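Local coordinates for protein 2-Keto-3-deoxy-(6-phospho-)gluconate aldolase (Thermoproteus tenax, PDB 2R91) that is an aldolase of the dihydrodipicolinate synthetase family that folds into a TIM barrel and assembles as a tetramer, at residues 10-13 with 19-22; 180-185 with 206-211. All coordinates share one frame; numbering follows the deposited sequence.

Overall arrangement
Interaction 1 joins a short antiparallel hairpin strand to helix 18-30, close to where the chain begins its circuit of the eight parallel barrel strands; interaction 2 pairs helices 182-187 and 202-213, which flank the eighth strand in sequence. The centres of the two contacts are 29 Å apart and their nearest atoms about 18 Å, so they do not touch. They also differ in kind: the first is partly buried and combines a charged group over leucine methyls with the T10 hydroxyl lying against F21, while the second is fully buried, aliphatic, and close to a neighbouring subunit.

Interaction 1: 10-13 with 19-22; sequences TFRG and ELFA
L20 reaches R12 through both its methyls and T10 through its CB. CD1 lies over one face of the R12 guanidinium, 3.4 Å above its plane and displaced toward the rim, while CD2 comes within 3.5 Å of R12 NH2; the two side chains cross at about a right angle. R12 gets there by leaving with CG anti to its backbone N (chi1 166°) and then bending at chi3 (-76°), which also takes NH2 to a salt bridge with E254. Closer to the backbone, L20 CB rests 4.0 Å from T10 CB. In this TIM-barrel chain, segment 10-13 carries one strand of the small hairpin 11-12/15-16, inserted between the first barrel strand and helix 18-30, and the turn of chain back into that helix brings the two segments together. One residue further on, F21 CB sits only 3.2 Å from T10 OG1, which lies at the edge of the F21 ring, near its plane. The hydroxyl is hydrogen-bonded to D17 O, whereas its 3.3 Å approach to F21 N has too poor an angle to count as a bond. The F21 side chain also packs on L56, A59 and A60 of helix 50-63.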
loop_
_atom_site.group_PDB
_atom_site.type_symbol
_atom_site.label_atom_id
_atom_site.label_comp_id
_atom_site.label_asym_id
_atom_site.label_seq_id
_atom_site.Cartn_x
_atom_site.Cartn_y
_atom_site.Cartn_z
ATOM N N THR A 10 9.572 11.182 29.545
ATOM C CA THR A 10 8.648 11.251 30.677
ATOM C C THR A 10 8.239 12.706 30.974
ATOM O O THR A 10 8.983 13.407 31.673
ATOM C CB THR A 10 9.287 10.652 31.950
ATOM O OG1 THR A 10 10.556 11.286 32.172
ATOM C CG2 THR A 10 9.563 9.114 31.828
ATOM N N PHE A 11 7.081 13.152 30.464
ATOM C CA PHE A 11 6.527 14.466 30.795
ATOM C C PHE A 11 5.757 14.405 32.131
ATOM O O PHE A 11 5.160 13.370 32.488
ATOM C CB PHE A 11 5.553 14.977 29.713
ATOM C CG PHE A 11 6.207 15.344 28.421
ATOM C CD1 PHE A 11 6.613 16.663 28.180
ATOM C CD2 PHE A 11 6.415 14.395 27.437
ATOM C CE1 PHE A 11 7.234 17.001 26.977
ATOM C CE2 PHE A 11 7.003 14.734 26.218
ATOM C CZ PHE A 11 7.431 16.046 26.003
ATOM N N ARG A 12 5.790 15.514 32.868
ATOM C CA ARG A 12 4.886 15.724 33.994
ATOM C C ARG A 12 4.650 17.219 34.122
ATOM O O ARG A 12 5.597 18.007 34.031
ATOM C CB ARG A 12 5.461 15.164 35.297
ATOM C CG ARG A 12 4.721 15.643 36.536
ATOM C CD ARG A 12 5.394 15.145 37.811
ATOM N NE ARG A 12 5.072 13.735 37.996
ATOM C CZ ARG A 12 5.625 12.939 38.909
ATOM N NH1 ARG A 12 6.558 13.403 39.754
ATOM N NH2 ARG A 12 5.243 11.656 38.967
ATOM N N GLY A 13 3.394 17.607 34.322
ATOM C CA GLY A 13 3.037 19.029 34.407
ATOM C C GLY A 13 3.376 19.814 33.149
ATOM O O GLY A 13 3.663 21.021 33.214
ATOM N N GLU A 19 13.627 13.565 36.831
ATOM C CA GLU A 19 13.675 12.642 37.960
ATOM C C GLU A 19 12.923 11.354 37.610
ATOM O O GLU A 19 13.416 10.258 37.854
ATOM C CB GLU A 19 13.103 13.258 39.239
ATOM C CG GLU A 19 14.026 14.314 39.886
ATOM C CD GLU A 19 14.001 15.665 39.157
ATOM O OE1 GLU A 19 15.086 16.121 38.690
ATOM O OE2 GLU A 19 12.892 16.269 39.044
ATOM N N LEU A 20 11.719 11.492 37.060
ATOM C CA LEU A 20 11.002 10.299 36.544
ATOM C C LEU A 20 11.877 9.563 35.510
ATOM O O LEU A 20 12.020 8.348 35.571
ATOM C CB LEU A 20 9.660 10.680 35.939
ATOM C CG LEU A 20 8.592 11.196 36.878
ATOM C CD1 LEU A 20 7.346 11.518 36.074
ATOM C CD2 LEU A 20 8.295 10.163 38.011
ATOM N N PHE A 21 12.490 10.310 34.599
ATOM C CA PHE A 21 13.300 9.724 33.524
ATOM C C PHE A 21 14.503 8.932 34.044
ATOM O O PHE A 21 14.775 7.814 33.591
ATOM C CB PHE A 21 13.740 10.825 32.551
ATOM C CG PHE A 21 14.479 10.326 31.352
ATOM C CD1 PHE A 21 13.788 9.855 30.237
ATOM C CD2 PHE A 21 15.873 10.321 31.328
ATOM C CE1 PHE A 21 14.467 9.381 29.122
ATOM C CE2 PHE A 21 16.564 9.858 30.217
ATOM C CZ PHE A 21 15.850 9.383 29.100
ATOM N N ALA A 22 15.223 9.519 34.998
ATOM C CA ALA A 22 16.410 8.900 35.579
ATOM C C ALA A 22 16.075 7.648 36.355
ATOM O O ALA A 22 16.815 6.696 36.278
ATOM C CB ALA A 22 17.151 9.905 36.537
#

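Interaction 2: 180-185 with 206-211; sequences SLVFAS and AGIRDA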
loop_
_atom_site.group_PDB
_atom_site.type_symbol
_atom_site.label_atom_id
_atom_site.label_comp_id
_atom_site.label_asym_id
_atom_site.label_seq_id
_atom_site.Cartn_x
_atom_site.Cartn_y
_atom_site.Cartn_z
ATOM N N SER A 180 7.577 -7.685 17.813
ATOM C CA SER A 180 7.167 -9.036 17.388
ATOM C C SER A 180 8.346 -9.859 16.876
ATOM O O SER A 180 8.196 -11.068 16.610
ATOM C CB SER A 180 6.112 -8.899 16.303
ATOM O OG SER A 180 6.776 -8.460 15.127
ATOM N N LEU A 181 9.514 -9.230 16.717
ATOM C CA LEU A 181 10.713 -9.900 16.172
ATOM C C LEU A 181 11.916 -10.012 17.133
ATOM O O LEU A 181 13.046 -10.261 16.692
ATOM C CB LEU A 181 11.167 -9.264 14.841
ATOM C CG LEU A 181 10.221 -9.403 13.641
ATOM C CD1 LEU A 181 10.671 -8.554 12.442
ATOM C CD2 LEU A 181 10.098 -10.924 13.258
ATOM N N VAL A 182 11.697 -9.832 18.432
ATOM C CA VAL A 182 12.810 -9.939 19.397
ATOM C C VAL A 182 13.462 -11.331 19.383
ATOM O O VAL A 182 14.671 -11.490 19.216
ATOM C CB VAL A 182 12.344 -9.579 20.816
ATOM C CG1 VAL A 182 13.429 -9.911 21.851
ATOM C CG2 VAL A 182 11.982 -8.038 20.885
ATOM N N PHE A 183 12.628 -12.342 19.583
ATOM C CA PHE A 183 13.057 -13.732 19.458
ATOM C C PHE A 183 13.788 -13.974 18.137
ATOM O O PHE A 183 14.950 -14.385 18.126
ATOM C CB PHE A 183 11.819 -14.632 19.661
ATOM C CG PHE A 183 11.937 -16.007 19.081
ATOM C CD1 PHE A 183 13.068 -16.785 19.299
ATOM C CD2 PHE A 183 10.861 -16.551 18.376
ATOM C CE1 PHE A 183 13.161 -18.094 18.759
ATOM C CE2 PHE A 183 10.935 -17.859 17.843
ATOM C CZ PHE A 183 12.054 -18.618 18.040
ATOM N N ALA A 184 13.131 -13.690 17.022
ATOM C CA ALA A 184 13.711 -13.917 15.712
ATOM C C ALA A 184 15.047 -13.187 15.484
ATOM O O ALA A 184 15.989 -13.754 14.913
ATOM C CB ALA A 184 12.715 -13.543 14.628
ATOM N N SER A 185 15.128 -11.931 15.924
ATOM C CA SER A 185 16.403 -11.174 15.828
ATOM C C SER A 185 17.573 -11.860 16.543
ATOM O O SER A 185 18.670 -11.929 16.018
ATOM C CB SER A 185 16.211 -9.768 16.426
ATOM O OG SER A 185 15.228 -9.065 15.702
ATOM N N ALA A 206 15.352 -10.014 28.169
ATOM C CA ALA A 206 16.577 -10.691 28.634
ATOM C C ALA A 206 16.309 -12.194 28.731
ATOM O O ALA A 206 17.160 -12.991 28.378
ATOM C CB ALA A 206 17.026 -10.122 30.001
ATOM N N GLY A 207 15.127 -12.563 29.206
ATOM C CA GLY A 207 14.720 -13.984 29.226
ATOM C C GLY A 207 14.716 -14.593 27.830
ATOM O O GLY A 207 15.210 -15.708 27.627
ATOM N N ILE A 208 14.195 -13.859 26.849
ATOM C CA ILE A 208 14.247 -14.354 25.463
ATOM C C ILE A 208 15.676 -14.532 24.987
ATOM O O ILE A 208 16.023 -15.557 24.394
ATOM C CB ILE A 208 13.485 -13.417 24.495
ATOM C CG1 ILE A 208 11.995 -13.396 24.863
ATOM C CG2 ILE A 208 13.726 -13.847 23.027
ATOM C CD1 ILE A 208 11.137 -12.462 23.969
ATOM N N ARG A 209 16.516 -13.518 25.207
ATOM C CA ARG A 209 17.920 -13.589 24.778
ATOM C C ARG A 209 18.652 -14.788 25.427
ATOM O O ARG A 209 19.402 -15.515 24.755
ATOM C CB ARG A 209 18.664 -12.281 25.162
ATOM C CG ARG A 209 20.064 -12.207 24.553
ATOM C CD ARG A 209 20.782 -10.860 24.861
ATOM N NE ARG A 209 20.882 -10.654 26.307
ATOM C CZ ARG A 209 21.270 -9.516 26.886
ATOM N NH1 ARG A 209 21.575 -8.459 26.136
ATOM N NH2 ARG A 209 21.288 -9.431 28.212
ATOM N N ASP A 210 18.460 -14.947 26.737
ATOM C CA ASP A 210 19.025 -16.081 27.497
ATOM C C ASP A 210 18.580 -17.418 26.916
ATOM O O ASP A 210 19.374 -18.352 26.747
ATOM C CB ASP A 210 18.545 -16.018 28.946
ATOM C CG ASP A 210 19.271 -14.954 29.766
ATOM O OD1 ASP A 210 20.268 -14.389 29.267
ATOM O OD2 ASP A 210 18.825 -14.674 30.901
ATOM N N ALA A 211 17.296 -17.499 26.604
ATOM C CA ALA A 211 16.729 -18.734 26.111
ATOM C C ALA A 211 17.313 -19.066 24.758
ATOM O O ALA A 211 17.706 -20.195 24.515
ATOM C CB ALA A 211 15.189 -18.659 26.059
#
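I208 carries the whole of this contact from its side, packing on F183 with CG2 and on V182 with both CG2 and CD1. The segments belong to helices 182-187 and 202-213, successive members of the helical layer around the TIM barrel: the former lies in the beta-alpha-beta crossover between the parallel strands 173-176 and 192-193, and the latter follows that last strand.

The packing across the interface is purely aliphatic, with no hydrogen bond between the segments. I208 CG2 presses against the backbone of helix 182-187, 3.6 Å from F183 CA, lies 3.9 Å from F183 CB, and also comes within 4.1 Å of V182 CG1. The other branch ends at CD1, which reaches V182 CG1 at 4.0 Å, with the two side chains crossing at about a right angle. With CG1 of I208 anti to the carbonyl carbon (chi1 -64°), CG2 is left anti to the backbone N and faces F183, and the extended chain carries CD1 to V182. The end of the F183 side chain leads away from this grip; F183 packs on I217 and Q224 of helix 217-237 and on V188 of the second subunit. L223 of helix 217-237 and F186 add further cover to I208.

No polar bond crosses between the two segments, and R209 NH1 turns outward to D34 and M1 O. On helix 202-213 the backbone bonds run from D210 N to A206 O and from A211 N to G207 O. Helix 182-187 has L181 at its N-cap position, and L181 O is gripped twice by one residue. S185 N bonds to it at 2.8 Å from one face of the carbonyl plane, while S185 OG donates at 2.7 Å from the opposite face, 38° out of that plane.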